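Local structure of ribonucleoside-diphosphate reductase (Pseudomonas aeruginosa, 5IM3) at residues T83-R88 and Q102-L107; F351-S356 and V658-M663; N585-I590 and I769-T774. The protein probably reduces ribonucleoside diphosphates to deoxyribonucleotides with thioredoxin as reductant, supplying precursors for DNA synthesis under allosteric control by nucleotides such as dATP. All blocks are in the same frame, centred on the assembly; numbering follows the deposited sequence.

Contact 1. Residues T83-R88 and Q102-L107; sequences TATFKR and QDQVEL. With DTP (2'-deoxyadenosine 5'-triphosphate), chain C; DTP (2'-deoxyadenosine 5'-triphosphate), chain D.
Helices 69-88 and 98-111 of the ATP cone meet where the CA atoms of Thr85 and Gln104 lie 8.4 Å apart, so the contact is carried by a few side-chain atoms. Gln104 does most of the touching from its side. Its chain bends at CB-CG (chi2 -65°), which presents CG to the ring of Phe86 and turns the amide toward Thr85. Gln104 CG lies 4.0 Å from Phe86 CZ, and the two side chains run past each other in opposite directions with ring and amide planes 72° apart. Gln104 OE1 meets the methyl CG2 of Thr85 at 3.9 Å, a van der Waals touch, while Thr85 OG1 is bonded back to the carbonyl of Gln81 in its own helix. Gln102, two residues earlier in the same helix, points away from this interface and serves the nucleotides: its NE2 gives a nearly straight hydrogen bond (2.6 Å, 173°) to O3' of the dATP in chain D. Behind the interface, Val105 packs on helix 46-60 and on helix 115-138, where Arg125 bridges Asp103 and Glu106, and Glu106 also pairs with Arg119 of a second subunit.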
loop_
_atom_site.group_PDB
_atom_site.type_symbol
_atom_site.label_atom_id
_atom_site.label_comp_id
_atom_site.label_asym_id
_atom_site.label_seq_id
_atom_site.Cartn_x
_atom_site.Cartn_y
_atom_site.Cartn_z
ATOM N N THR A 83 30.536 -13.996 42.707
ATOM C CA THR A 83 31.401 -15.124 42.381
ATOM C C THR A 83 30.915 -15.848 41.134
ATOM O O THR A 83 31.729 -16.346 40.347
ATOM C CB THR A 83 31.472 -16.089 43.568
ATOM O OG1 THR A 83 32.018 -15.410 44.707
ATOM C CG2 THR A 83 32.344 -17.297 43.240
ATOM N N ALA A 84 29.597 -15.913 40.933
ATOM C CA ALA A 84 29.063 -16.558 39.739
ATOM C C ALA A 84 29.428 -15.778 38.482
ATOM O O ALA A 84 29.728 -16.375 37.442
ATOM C CB ALA A 84 27.546 -16.704 39.858
ATOM N N THR A 85 29.416 -14.445 38.561
ATOM C CA THR A 85 29.737 -13.632 37.391
ATOM C C THR A 85 31.144 -13.930 36.882
ATOM O O THR A 85 31.360 -14.057 35.671
ATOM C CB THR A 85 29.596 -12.147 37.729
ATOM O OG1 THR A 85 28.301 -11.904 38.292
ATOM C CG2 THR A 85 29.763 -11.293 36.477
ATOM N N PHE A 86 32.115 -14.043 37.793
ATOM C CA PHE A 86 33.478 -14.361 37.384
ATOM C C PHE A 86 33.578 -15.767 36.804
ATOM O O PHE A 86 34.383 -16.004 35.897
ATOM C CB PHE A 86 34.432 -14.203 38.571
ATOM C CG PHE A 86 34.613 -12.778 39.022
ATOM C CD1 PHE A 86 34.842 -11.768 38.101
ATOM C CD2 PHE A 86 34.548 -12.448 40.367
ATOM C CE1 PHE A 86 35.008 -10.459 38.511
ATOM C CE2 PHE A 86 34.711 -11.137 40.784
ATOM C CZ PHE A 86 34.941 -10.142 39.854
ATOM N N LYS A 87 32.775 -16.706 37.309
ATOM C CA LYS A 87 32.763 -18.052 36.745
ATOM C C LYS A 87 32.086 -18.086 35.380
ATOM O O LYS A 87 32.450 -18.907 34.531
ATOM C CB LYS A 87 32.057 -19.017 37.697
ATOM C CG LYS A 87 32.840 -19.368 38.953
ATOM C CD LYS A 87 31.989 -20.213 39.893
ATOM C CE LYS A 87 32.733 -20.588 41.165
ATOM N NZ LYS A 87 31.815 -21.177 42.184
ATOM N N ARG A 88 31.108 -17.206 35.148
ATOM C CA ARG A 88 30.317 -17.280 33.924
ATOM C C ARG A 88 31.116 -16.864 32.695
ATOM O O ARG A 88 30.839 -17.342 31.589
ATOM C CB ARG A 88 29.067 -16.409 34.056
ATOM C CG ARG A 88 27.999 -17.008 34.954
ATOM C CD ARG A 88 26.880 -16.020 35.240
ATOM N NE ARG A 88 25.918 -16.565 36.194
ATOM C CZ ARG A 88 24.812 -15.940 36.587
ATOM N NH1 ARG A 88 24.515 -14.739 36.109
ATOM N NH2 ARG A 88 23.999 -16.522 37.462
ATOM N N GLN A 102 35.742 -5.112 43.374
ATOM C CA GLN A 102 35.057 -4.010 44.041
ATOM C C GLN A 102 33.928 -3.464 43.174
ATOM O O GLN A 102 32.844 -3.150 43.677
ATOM C CB GLN A 102 36.056 -2.902 44.380
ATOM C CG GLN A 102 37.049 -3.250 45.482
ATOM C CD GLN A 102 36.458 -3.099 46.871
ATOM O OE1 GLN A 102 35.493 -3.779 47.228
ATOM N NE2 GLN A 102 37.032 -2.200 47.664
ATOM N N ASP A 103 34.165 -3.353 41.866
ATOM C CA ASP A 103 33.134 -2.844 40.968
ATOM C C ASP A 103 31.939 -3.785 40.905
ATOM O O ASP A 103 30.788 -3.336 40.903
ATOM C CB ASP A 103 33.717 -2.623 39.572
ATOM C CG ASP A 103 34.518 -1.338 39.468
ATOM O OD1 ASP A 103 34.818 -0.732 40.520
ATOM O OD2 ASP A 103 34.849 -0.933 38.333
ATOM N N GLN A 104 32.190 -5.097 40.853
ATOM C CA GLN A 104 31.088 -6.052 40.799
ATOM C C GLN A 104 30.351 -6.135 42.130
ATOM O O GLN A 104 29.151 -6.428 42.150
ATOM C CB GLN A 104 31.605 -7.430 40.385
ATOM C CG GLN A 104 32.022 -7.512 38.922
ATOM C CD GLN A 104 30.855 -7.320 37.968
ATOM O OE1 GLN A 104 29.738 -7.760 38.238
ATOM N NE2 GLN A 104 31.110 -6.654 36.846
ATOM N N VAL A 105 31.040 -5.880 43.243
ATOM C CA VAL A 105 30.364 -5.825 44.536
ATOM C C VAL A 105 29.392 -4.652 44.569
ATOM O O VAL A 105 28.234 -4.797 44.979
ATOM C CB VAL A 105 31.393 -5.741 45.679
ATOM C CG1 VAL A 105 30.719 -5.338 46.993
ATOM C CG2 VAL A 105 32.110 -7.076 45.842
ATOM N N GLU A 106 29.851 -3.472 44.145
ATOM C CA GLU A 106 28.957 -2.322 44.065
ATOM C C GLU A 106 27.779 -2.617 43.149
ATOM O O GLU A 106 26.641 -2.237 43.446
ATOM C CB GLU A 106 29.712 -1.089 43.568
ATOM C CG GLU A 106 30.739 -0.531 44.547
ATOM C CD GLU A 106 31.464 0.695 44.006
ATOM O OE1 GLU A 106 31.212 1.080 42.841
ATOM O OE2 GLU A 106 32.287 1.277 44.749
ATOM N N LEU A 107 28.033 -3.299 42.031
ATOM C CA LEU A 107 26.961 -3.610 41.093
ATOM C C LEU A 107 25.881 -4.454 41.759
ATOM O O LEU A 107 24.686 -4.169 41.628
ATOM C CB LEU A 107 27.535 -4.324 39.868
ATOM C CG LEU A 107 26.528 -4.756 38.795
ATOM C CD1 LEU A 107 25.777 -3.555 38.230
ATOM C CD2 LEU A 107 27.223 -5.523 37.679
HETATM P PG DTP C . 43.639 -5.262 52.785
HETATM O O1G DTP C . 43.572 -6.336 53.803
HETATM O O2G DTP C . 42.381 -4.374 52.774
HETATM O O3G DTP C . 44.846 -4.362 52.960
HETATM P PB DTP C . 42.555 -5.736 50.211
HETATM O O1B DTP C . 42.096 -4.337 50.074
HETATM O O2B DTP C . 42.982 -6.326 48.880
HETATM O O3B DTP C . 43.704 -5.841 51.305
HETATM P PA DTP C . 40.177 -5.963 51.715
HETATM O O1A DTP C . 39.605 -6.971 52.627
HETATM O O2A DTP C . 40.581 -4.649 52.392
HETATM O O3A DTP C . 41.397 -6.575 50.900
HETATM O "O5'" DTP C . 39.231 -5.634 50.535
HETATM C "C5'" DTP C . 38.760 -6.773 49.809
HETATM C "C4'" DTP C . 38.124 -6.369 48.508
HETATM O "O4'" DTP C . 38.737 -7.108 47.435
HETATM C "C3'" DTP C . 36.648 -6.729 48.425
HETATM O "O3'" DTP C . 35.957 -5.922 47.471
HETATM C "C2'" DTP C . 36.697 -8.186 47.984
HETATM C "C1'" DTP C . 38.004 -8.306 47.207
HETATM N N9 DTP C . 38.831 -9.443 47.605
HETATM C C8 DTP C . 39.732 -9.529 48.632
HETATM N N7 DTP C . 40.253 -10.722 48.791
HETATM C C5 DTP C . 39.654 -11.475 47.793
HETATM C C6 DTP C . 39.777 -12.828 47.425
HETATM N N6 DTP C . 40.487 -13.722 48.124
HETATM N N1 DTP C . 39.069 -13.251 46.355
HETATM C C2 DTP C . 38.282 -12.377 45.719
HETATM N N3 DTP C . 38.061 -11.093 45.999
HETATM C C4 DTP C . 38.784 -10.698 47.048
HETATM P PG DTP D . 42.406 -0.309 51.939
HETATM O O1G DTP D . 42.471 -1.733 52.194
HETATM O O2G DTP D . 42.387 0.527 53.179
HETATM O O3G DTP D . 43.486 0.181 51.022
HETATM P PB DTP D . 39.735 -0.838 50.924
HETATM O O1B DTP D . 40.074 -2.209 50.507
HETATM O O2B DTP D . 38.844 -0.179 49.882
HETATM O O3B DTP D . 41.053 0.019 51.172
HETATM P PA DTP D . 39.136 -1.907 53.535
HETATM O O1A DTP D . 38.963 -1.219 54.831
HETATM O O2A DTP D . 40.477 -2.653 53.458
HETATM O O3A DTP D . 39.026 -0.856 52.346
HETATM O "O5'" DTP D . 37.993 -2.924 53.172
HETATM C "C5'" DTP D . 36.629 -2.589 53.469
HETATM C "C4'" DTP D . 35.748 -2.668 52.246
HETATM O "O4'" DTP D . 34.397 -2.955 52.662
HETATM C "C3'" DTP D . 35.688 -1.380 51.410
HETATM O "O3'" DTP D . 36.056 -1.643 50.056
HETATM C "C2'" DTP D . 34.225 -0.943 51.481
HETATM C "C1'" DTP D . 33.625 -1.774 52.602
HETATM N N9 DTP D . 33.624 -1.136 53.917
HETATM C C8 DTP D . 34.421 -1.393 55.000
HETATM N N7 DTP D . 34.206 -0.602 56.023
HETATM C C5 DTP D . 33.191 0.235 55.583
HETATM C C6 DTP D . 32.508 1.302 56.196
HETATM N N6 DTP D . 32.804 1.774 57.409
HETATM N N1 DTP D . 31.529 1.906 55.491
HETATM C C2 DTP D . 31.266 1.473 54.255
HETATM N N3 DTP D . 31.853 0.494 53.568
HETATM C C4 DTP D . 32.816 -0.090 54.290
#

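Contact 2. Residues F351-S356 and V658-M663; sequences FDYMSS and VGLGIM
Tyr353 with Leu660, and Met354 with Met663, make a buried, wholly apolar contact between two strands that both pair with strand 600-608 of the ten-stranded alpha-beta barrel. Strand 353-355 runs antiparallel to that strand, with backbone bonds from Asp352 to Asn608 and from Met354 to Ser606; strand 659-663 runs parallel to it and is bonded through Gly659 to Asn603 and Gly605. The two segments are therefore related through a shared neighbour, and their closest CA atoms, those of Tyr353 and Ile662, remain 8.7 Å apart. Side chains alone bridge the gap. The Tyr353 ring is carried out by a first torsion that sets CG opposite the backbone N (chi1 157°), and its CE2 meets CD1 of Leu660 at 3.7 Å, the methyl approaching the ring obliquely. Helices 620-640 and 337-349 also pack against this tyrosine, Leu634 and Ala630 from the former and Leu347 from the latter. Met354 packs on Leu348 of helix 337-349 and also on Ile775 and Thr779 of helix 773-779, where Met663 meets Thr779 too. The two methionines differ in shape: Met354 folds at chi2 and chi3, taking its thioether away from the other strand, whereas Met663 starts from the cramped position between N and the carbonyl carbon (chi1 56°) and then runs straight, placing its terminal CE 3.9 Å from Met354 CB.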
loop_
_atom_site.group_PDB
_atom_site.type_symbol
_atom_site.label_atom_id
_atom_site.label_comp_id
_atom_site.label_asym_id
_atom_site.label_seq_id
_atom_site.Cartn_x
_atom_site.Cartn_y
_atom_site.Cartn_z
ATOM N N PHE A 351 37.512 40.228 2.984
ATOM C CA PHE A 351 36.279 39.459 2.853
ATOM C C PHE A 351 35.046 40.347 2.717
ATOM O O PHE A 351 33.920 39.865 2.879
ATOM C CB PHE A 351 36.079 38.491 4.030
ATOM C CG PHE A 351 37.210 37.509 4.230
ATOM C CD1 PHE A 351 38.234 37.385 3.305
ATOM C CD2 PHE A 351 37.234 36.700 5.356
ATOM C CE1 PHE A 351 39.260 36.481 3.505
ATOM C CE2 PHE A 351 38.258 35.795 5.558
ATOM C CZ PHE A 351 39.268 35.684 4.633
ATOM N N ASP A 352 35.223 41.640 2.428
ATOM C CA ASP A 352 34.070 42.502 2.192
ATOM C C ASP A 352 33.315 42.086 0.936
ATOM O O ASP A 352 32.084 42.206 0.880
ATOM C CB ASP A 352 34.519 43.959 2.075
ATOM C CG ASP A 352 34.933 44.553 3.406
ATOM O OD1 ASP A 352 34.911 43.826 4.423
ATOM O OD2 ASP A 352 35.288 45.750 3.432
ATOM N N TYR A 353 34.039 41.600 -0.072
ATOM C CA TYR A 353 33.477 41.118 -1.322
ATOM C C TYR A 353 34.392 40.011 -1.819
ATOM O O TYR A 353 35.582 39.989 -1.495
ATOM C CB TYR A 353 33.351 42.254 -2.352
ATOM C CG TYR A 353 33.310 41.813 -3.802
ATOM C CD1 TYR A 353 34.480 41.664 -4.540
ATOM C CD2 TYR A 353 32.101 41.568 -4.440
ATOM C CE1 TYR A 353 34.444 41.268 -5.869
ATOM C CE2 TYR A 353 32.056 41.172 -5.765
ATOM C CZ TYR A 353 33.230 41.026 -6.475
ATOM O OH TYR A 353 33.185 40.633 -7.791
ATOM N N MET A 354 33.833 39.078 -2.583
ATOM C CA MET A 354 34.623 37.973 -3.110
ATOM C C MET A 354 34.236 37.737 -4.559
ATOM O O MET A 354 33.060 37.533 -4.867
ATOM C CB MET A 354 34.418 36.698 -2.285
ATOM C CG MET A 354 35.421 35.597 -2.597
ATOM S SD MET A 354 37.142 36.125 -2.431
ATOM C CE MET A 354 37.206 36.584 -0.699
ATOM N N SER A 355 35.229 37.768 -5.439
ATOM C CA SER A 355 34.996 37.454 -6.835
ATOM C C SER A 355 34.530 36.009 -6.971
ATOM O O SER A 355 34.701 35.183 -6.070
ATOM C CB SER A 355 36.269 37.681 -7.649
ATOM O OG SER A 355 36.761 38.997 -7.460
ATOM N N SER A 356 33.929 35.712 -8.119
ATOM C CA SER A 356 33.445 34.369 -8.379
ATOM C C SER A 356 34.608 33.383 -8.446
ATOM O O SER A 356 35.773 33.756 -8.614
ATOM C CB SER A 356 32.661 34.332 -9.688
ATOM O OG SER A 356 33.494 34.704 -10.770
ATOM N N VAL A 658 26.792 42.518 -15.709
ATOM C CA VAL A 658 27.464 41.924 -14.566
ATOM C C VAL A 658 26.391 41.416 -13.615
ATOM O O VAL A 658 25.205 41.716 -13.763
ATOM C CB VAL A 658 28.417 42.916 -13.852
ATOM C CG1 VAL A 658 29.487 43.420 -14.823
ATOM C CG2 VAL A 658 27.643 44.083 -13.253
ATOM N N GLY A 659 26.823 40.630 -12.632
ATOM C CA GLY A 659 25.912 40.092 -11.640
ATOM C C GLY A 659 26.473 40.159 -10.235
ATOM O O GLY A 659 27.163 39.237 -9.792
ATOM N N LEU A 660 26.186 41.249 -9.528
ATOM C CA LEU A 660 26.625 41.425 -8.149
ATOM C C LEU A 660 25.568 40.853 -7.211
ATOM O O LEU A 660 24.422 41.319 -7.206
ATOM C CB LEU A 660 26.871 42.904 -7.842
ATOM C CG LEU A 660 27.335 43.247 -6.423
ATOM C CD1 LEU A 660 28.732 42.716 -6.163
ATOM C CD2 LEU A 660 27.283 44.747 -6.188
ATOM N N GLY A 661 25.952 39.849 -6.420
ATOM C CA GLY A 661 25.064 39.205 -5.488
ATOM C C GLY A 661 25.421 39.490 -4.044
ATOM O O GLY A 661 26.167 40.427 -3.726
ATOM N N ILE A 662 24.875 38.662 -3.147
ATOM C CA ILE A 662 25.107 38.789 -1.714
ATOM C C ILE A 662 25.311 37.408 -1.106
ATOM O O ILE A 662 24.893 36.386 -1.660
ATOM C CB ILE A 662 23.941 39.508 -0.997
ATOM C CG1 ILE A 662 22.616 38.788 -1.277
ATOM C CG2 ILE A 662 23.870 40.966 -1.435
ATOM C CD1 ILE A 662 21.460 39.268 -0.417
ATOM N N MET A 663 25.958 37.393 0.058
ATOM C CA MET A 663 26.091 36.184 0.857
ATOM C C MET A 663 26.200 36.577 2.322
ATOM O O MET A 663 26.404 37.745 2.663
ATOM C CB MET A 663 27.294 35.336 0.415
ATOM C CG MET A 663 28.627 36.061 0.414
ATOM S SD MET A 663 29.991 34.952 -0.007
ATOM C CE MET A 663 31.372 36.086 0.020
#

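Contact 3. Residues N585-I590 and I769-T774; sequences NLCTEI and IAPTAT
A first torsion of 83° puts CG of Glu589 between its backbone N and carbonyl carbon, and a bend at chi2 (-74°) runs the side chain past the Ile769 carbonyl and brings the carboxylate to Ala770 CA and CB. Glu589 CB sits 3.3 Å from Ile769 O, and farther out OE2 comes equally near the methyl CB of Ala770 (3.3 Å), in van der Waals contact. Cys587 contributes its CB, 4.0 Å from CD of the Pro771 ring. Within segment 585-590, the amide of Asn585 braces the turn. Its OD1 accepts from Glu589 N in the carbonyl plane at 3.0 Å, and from Ile590 N at 3.2 Å, this second donor standing 53° out of that plane. ND2 of the same amide makes weak bonds to both carboxylate oxygens of Glu589, so Asn585 touches both the backbone and the side-chain end of that residue. Ala873 links the two segments by backbone bonds to both Glu589 and Ile769. The Asn-x-Cys-x-Glu sequence of this loop matches the finger loop that projects into the barrel of ribonucleotide reductases and carries the radical-bearing cysteine in relatives, which is consistent with a substrate site here between the loop and the start of helix 773-779.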
loop_
_atom_site.group_PDB
_atom_site.type_symbol
_atom_site.label_atom_id
_atom_site.label_comp_id
_atom_site.label_asym_id
_atom_site.label_seq_id
_atom_site.Cartn_x
_atom_site.Cartn_y
_atom_site.Cartn_z
ATOM N N ASN A 585 19.779 30.560 -16.687
ATOM C CA ASN A 585 21.043 29.852 -16.794
ATOM C C ASN A 585 20.995 28.559 -15.985
ATOM O O ASN A 585 19.936 28.133 -15.503
ATOM C CB ASN A 585 22.193 30.754 -16.346
ATOM C CG ASN A 585 22.172 31.024 -14.856
ATOM O OD1 ASN A 585 21.129 31.350 -14.286
ATOM N ND2 ASN A 585 23.326 30.873 -14.211
ATOM N N LEU A 586 22.161 27.928 -15.846
ATOM C CA LEU A 586 22.263 26.678 -15.103
ATOM C C LEU A 586 21.714 26.812 -13.684
ATOM O O LEU A 586 21.112 25.870 -13.154
ATOM C CB LEU A 586 23.723 26.221 -15.071
ATOM C CG LEU A 586 24.043 24.964 -14.257
ATOM C CD1 LEU A 586 23.284 23.750 -14.785
ATOM C CD2 LEU A 586 25.540 24.698 -14.265
ATOM N N CYS A 587 21.911 27.970 -13.054
ATOM C CA CYS A 587 21.556 28.165 -11.653
ATOM C C CYS A 587 20.336 29.061 -11.458
ATOM O O CYS A 587 19.952 29.319 -10.314
ATOM C CB CYS A 587 22.763 28.731 -10.895
ATOM S SG CYS A 587 24.217 27.651 -10.977
ATOM N N THR A 588 19.731 29.547 -12.544
ATOM C CA THR A 588 18.406 30.176 -12.543
ATOM C C THR A 588 18.385 31.536 -11.849
ATOM O O THR A 588 17.385 31.896 -11.232
ATOM C CB THR A 588 17.344 29.259 -11.918
ATOM O OG1 THR A 588 17.481 29.244 -10.491
ATOM C CG2 THR A 588 17.467 27.843 -12.469
ATOM N N GLU A 589 19.462 32.320 -11.953
ATOM C CA GLU A 589 19.468 33.688 -11.450
ATOM C C GLU A 589 19.809 34.720 -12.519
ATOM O O GLU A 589 19.788 35.921 -12.224
ATOM C CB GLU A 589 20.451 33.832 -10.276
ATOM C CG GLU A 589 21.925 34.058 -10.655
ATOM C CD GLU A 589 22.605 32.811 -11.176
ATOM O OE1 GLU A 589 21.923 31.780 -11.358
ATOM O OE2 GLU A 589 23.832 32.862 -11.396
ATOM N N ILE A 590 20.112 34.294 -13.742
ATOM C CA ILE A 590 20.561 35.182 -14.808
ATOM C C ILE A 590 19.452 35.309 -15.843
ATOM O O ILE A 590 18.800 34.320 -16.193
ATOM C CB ILE A 590 21.858 34.649 -15.449
ATOM C CG1 ILE A 590 22.946 34.488 -14.381
ATOM C CG2 ILE A 590 22.325 35.563 -16.567
ATOM C CD1 ILE A 590 23.325 35.782 -13.671
ATOM N N ILE A 769 21.718 37.236 -7.639
ATOM C CA ILE A 769 22.092 36.480 -6.447
ATOM C C ILE A 769 22.267 35.029 -6.875
ATOM O O ILE A 769 21.292 34.304 -7.091
ATOM C CB ILE A 769 21.060 36.626 -5.325
ATOM C CG1 ILE A 769 20.921 38.094 -4.916
ATOM C CG2 ILE A 769 21.466 35.784 -4.117
ATOM C CD1 ILE A 769 19.828 38.343 -3.882
ATOM N N ALA A 770 23.513 34.606 -6.988
ATOM C CA ALA A 770 23.891 33.265 -7.388
ATOM C C ALA A 770 24.318 32.450 -6.179
ATOM O O ALA A 770 24.606 33.005 -5.114
ATOM C CB ALA A 770 25.039 33.322 -8.399
ATOM N N PRO A 771 24.364 31.124 -6.299
ATOM C CA PRO A 771 24.938 30.318 -5.216
ATOM C C PRO A 771 26.383 30.722 -4.964
ATOM O O PRO A 771 27.072 31.227 -5.853
ATOM C CB PRO A 771 24.830 28.881 -5.741
ATOM C CG PRO A 771 23.725 28.934 -6.754
ATOM C CD PRO A 771 23.845 30.283 -7.389
ATOM N N THR A 772 26.837 30.502 -3.730
ATOM C CA THR A 772 28.148 30.964 -3.283
ATOM C C THR A 772 28.843 29.887 -2.467
ATOM O O THR A 772 29.521 30.180 -1.476
ATOM C CB THR A 772 28.030 32.241 -2.454
ATOM O OG1 THR A 772 27.321 31.955 -1.243
ATOM C CG2 THR A 772 27.300 33.333 -3.224
ATOM N N ALA A 773 28.674 28.625 -2.868
ATOM C CA ALA A 773 29.205 27.500 -2.103
ATOM C C ALA A 773 30.643 27.746 -1.653
ATOM O O ALA A 773 30.934 27.812 -0.453
ATOM C CB ALA A 773 29.117 26.224 -2.942
ATOM N N THR A 774 31.559 27.890 -2.611
ATOM C CA THR A 774 32.975 27.963 -2.270
ATOM C C THR A 774 33.320 29.283 -1.586
ATOM O O THR A 774 33.995 29.294 -0.549
ATOM C CB THR A 774 33.825 27.765 -3.524
ATOM O OG1 THR A 774 33.520 26.495 -4.110
ATOM C CG2 THR A 774 35.309 27.815 -3.185
#

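Overall arrangement
Along the chain contact 1 closes first, in the N-terminal ATP cone, before contact 2 opens; its centre lies 67 Å from that of contact 2 and 64 Å from that of contact 3, with no touch. Within one chain the nucleotide-binding cone is thus remote from the barrel, so an influence of dATP there is probably indirect. Contacts 2 and 3 interleave in sequence and adjoin in space, with centres 12 Å apart: Ile662 CG1 packs on Ile769 CD1, and Met663 CB on Thr772 OG1, each at 3.8 Å. Both also border strand 600-608, whose Cys602 forms a disulfide with Cys373 and touches Ile590, setting this pair of contacts in the barrel's probable catalytic core.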